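Local coordinates for thiamine-binding periplasmic protein (Escherichia coli, PDB 2QRY), which binds thiamine, thiamine phosphate and thiamine diphosphate with high affinity in the periplasm and serves the ThiBPQ ABC transporter in thiamine import, at residues V43-C53 / L261-M269. Sequence-based numbering, arbitrary orientation.
Sequences VKKAFEADCNC and LAQKFLQFM
Phe47 and Phe265 both hold CG anti to the backbone N (chi1 -179° and 176°), which carries the Phe47 ring across to helix 261-269 and the Phe265 ring alongside it. The rings form a T-shaped pair, planes at 83°, with Phe265 CD2 over the centre of one Phe47 face. Phe47 acts as a knob in a hole made by Leu261, Lys264, Phe265 and Phe268; a long, flat side chain suits this place, since it reaches across axes that come within 11.3 Å in these segments and offers a face to Phe265, its CE1 lying 3.6 Å from Phe265 CA. Phe268 completes the aromatic cluster at an oblique tilt, with Phe47 CD1 3.4 Å above its ring plane and toward the rim. At that ring's edge lies Ala46 CB, 4.0 Å from Phe268 CZ, a methyl small enough to let the ring come close to the helix backbone. In this solute-binding protein of the type 2 periplasmic-binding fold the contact joins two helices of one lobe, away from the ligand site, and Phe265 also reaches Leu83 on strand 81-86. Beyond the knob the chain turns, and Cys51 SG packs 3.3 Å from Leu261 CD2 and 3.5 Å from Lys264 CE, the end of the lysine, CE and NZ, lying against sulfur at the more exposed margin. Leu261, forked at CG, turns its other branch to Cys53, CD1 lying 3.6 Å from Cys53 CB.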
# COMPACT_ATOMS: atom_id res chain seq x y z
N VAL A 43 11.69 12.74 4.05
CA VAL A 43 10.59 13.68 3.86
C VAL A 43 10.51 14.67 5.03
O VAL A 43 10.27 15.85 4.83
CB VAL A 43 9.23 12.94 3.74
CG1 VAL A 43 8.08 13.90 3.99
CG2 VAL A 43 9.10 12.34 2.36
N LYS A 44 10.72 14.16 6.24
CA LYS A 44 10.67 15.00 7.43
C LYS A 44 11.63 16.17 7.35
O LYS A 44 11.21 17.33 7.38
CB LYS A 44 10.98 14.16 8.67
CG LYS A 44 11.05 14.95 9.97
CD LYS A 44 11.31 14.01 11.14
CE LYS A 44 11.66 14.76 12.42
NZ LYS A 44 10.54 15.57 12.96
N LYS A 45 12.93 15.89 7.23
CA LYS A 45 13.91 16.96 7.17
C LYS A 45 13.70 17.87 5.95
O LYS A 45 14.00 19.06 6.01
CB LYS A 45 15.33 16.40 7.16
CG LYS A 45 15.86 15.99 5.81
CD LYS A 45 17.36 15.73 5.89
CE LYS A 45 18.11 16.95 6.43
NZ LYS A 45 19.59 16.77 6.44
N ALA A 46 13.19 17.31 4.87
CA ALA A 46 12.95 18.08 3.66
C ALA A 46 11.78 19.04 3.83
O ALA A 46 11.74 20.11 3.22
CB ALA A 46 12.70 17.15 2.48
N PHE A 47 10.81 18.65 4.66
CA PHE A 47 9.66 19.49 4.89
C PHE A 47 10.00 20.54 5.93
O PHE A 47 9.68 21.72 5.76
CB PHE A 47 8.47 18.66 5.37
CG PHE A 47 7.22 19.47 5.60
CD1 PHE A 47 6.58 20.10 4.54
CD2 PHE A 47 6.69 19.59 6.88
CE1 PHE A 47 5.41 20.85 4.75
CE2 PHE A 47 5.52 20.34 7.10
CZ PHE A 47 4.88 20.97 6.03
N GLU A 48 10.65 20.11 7.01
CA GLU A 48 11.02 21.01 8.09
C GLU A 48 12.10 22.01 7.68
O GLU A 48 12.03 23.18 8.04
CB GLU A 48 11.51 20.22 9.31
CG GLU A 48 10.50 19.20 9.82
CD GLU A 48 10.96 18.52 11.09
OE1 GLU A 48 12.19 18.49 11.35
OE2 GLU A 48 10.11 18.00 11.83
N ALA A 49 13.11 21.54 6.94
CA ALA A 49 14.19 22.41 6.50
C ALA A 49 13.62 23.61 5.75
O ALA A 49 14.19 24.70 5.79
CB ALA A 49 15.15 21.64 5.61
N ASP A 50 12.50 23.40 5.09
CA ASP A 50 11.86 24.46 4.33
C ASP A 50 10.81 25.16 5.19
O ASP A 50 11.06 26.24 5.73
CB ASP A 50 11.19 23.89 3.08
CG ASP A 50 10.88 24.96 2.05
OD1 ASP A 50 10.14 25.91 2.38
OD2 ASP A 50 11.39 24.84 0.91
N CYS A 51 9.64 24.55 5.29
CA CYS A 51 8.54 25.10 6.08
C CYS A 51 8.75 24.90 7.58
O CYS A 51 8.61 23.79 8.09
CB CYS A 51 7.23 24.44 5.66
SG CYS A 51 5.86 24.85 6.72
N ASN A 52 9.08 25.98 8.28
CA ASN A 52 9.32 25.95 9.72
C ASN A 52 8.19 25.31 10.52
O ASN A 52 7.06 25.80 10.52
CB ASN A 52 9.57 27.36 10.24
CG ASN A 52 8.40 28.29 9.97
OD1 ASN A 52 8.11 28.63 8.81
ND2 ASN A 52 7.72 28.72 11.02
N CYS A 53 8.51 24.22 11.20
CA CYS A 53 7.55 23.49 12.03
C CYS A 53 8.17 22.15 12.38
O CYS A 53 9.23 21.79 11.86
CB CYS A 53 6.25 23.23 11.26
SG CYS A 53 6.39 21.89 10.06
N LEU A 261 -0.87 24.50 7.71
CA LEU A 261 0.30 23.63 7.65
C LEU A 261 -0.05 22.30 6.99
O LEU A 261 0.65 21.83 6.09
CB LEU A 261 0.86 23.35 9.04
CG LEU A 261 2.19 23.97 9.44
CD1 LEU A 261 2.69 23.29 10.71
CD2 LEU A 261 3.21 23.79 8.33
N ALA A 262 -1.13 21.68 7.46
CA ALA A 262 -1.58 20.40 6.93
C ALA A 262 -1.63 20.46 5.41
O ALA A 262 -1.21 19.54 4.71
CB ALA A 262 -2.96 20.05 7.48
N GLN A 263 -2.16 21.57 4.90
CA GLN A 263 -2.30 21.75 3.47
C GLN A 263 -0.97 22.04 2.78
O GLN A 263 -0.79 21.70 1.61
CB GLN A 263 -3.33 22.85 3.20
CG GLN A 263 -4.65 22.49 3.87
CD GLN A 263 -5.75 23.51 3.66
OE1 GLN A 263 -5.60 24.69 3.99
NE2 GLN A 263 -6.88 23.05 3.12
N LYS A 264 -0.04 22.66 3.50
CA LYS A 264 1.26 22.94 2.91
C LYS A 264 2.01 21.62 2.83
O LYS A 264 2.87 21.43 1.97
CB LYS A 264 2.04 23.96 3.75
CG LYS A 264 1.39 25.33 3.79
CD LYS A 264 2.41 26.46 3.89
CE LYS A 264 3.14 26.47 5.23
NZ LYS A 264 4.09 27.63 5.31
N PHE A 265 1.68 20.70 3.73
CA PHE A 265 2.32 19.39 3.72
C PHE A 265 1.78 18.55 2.57
O PHE A 265 2.53 17.81 1.93
CB PHE A 265 2.08 18.66 5.04
CG PHE A 265 2.63 17.27 5.06
CD1 PHE A 265 1.84 16.19 4.68
CD2 PHE A 265 3.96 17.04 5.39
CE1 PHE A 265 2.36 14.91 4.63
CE2 PHE A 265 4.50 15.76 5.34
CZ PHE A 265 3.69 14.69 4.96
N LEU A 266 0.49 18.67 2.30
CA LEU A 266 -0.14 17.92 1.22
C LEU A 266 0.35 18.38 -0.16
O LEU A 266 0.54 17.57 -1.06
CB LEU A 266 -1.66 18.03 1.30
CG LEU A 266 -2.31 17.35 2.52
CD1 LEU A 266 -3.81 17.61 2.54
CD2 LEU A 266 -2.03 15.85 2.49
N GLN A 267 0.56 19.69 -0.31
CA GLN A 267 1.04 20.23 -1.58
C GLN A 267 2.49 19.84 -1.78
O GLN A 267 2.90 19.42 -2.86
CB GLN A 267 0.92 21.76 -1.59
CG GLN A 267 1.31 22.43 -2.91
CD GLN A 267 0.32 22.13 -4.04
OE1 GLN A 267 -0.88 22.41 -3.93
NE2 GLN A 267 0.82 21.56 -5.13
N PHE A 268 3.27 19.98 -0.71
CA PHE A 268 4.69 19.64 -0.72
C PHE A 268 4.89 18.15 -0.98
O PHE A 268 5.94 17.72 -1.45
CB PHE A 268 5.30 20.06 0.62
CG PHE A 268 6.56 19.32 0.96
CD1 PHE A 268 6.51 18.15 1.71
CD2 PHE A 268 7.80 19.80 0.54
CE1 PHE A 268 7.68 17.46 2.03
CE2 PHE A 268 8.97 19.11 0.86
CZ PHE A 268 8.91 17.94 1.60
N MSE A 269 3.86 17.38 -0.67
CA MSE A 269 3.91 15.94 -0.85
C MSE A 269 4.00 15.55 -2.32
O MSE A 269 4.79 14.69 -2.70
CB MSE A 269 2.68 15.31 -0.19
CG MSE A 269 2.72 13.81 -0.09
SE MSE A 269 1.26 13.19 1.00
CE MSE A 269 -0.19 13.47 -0.25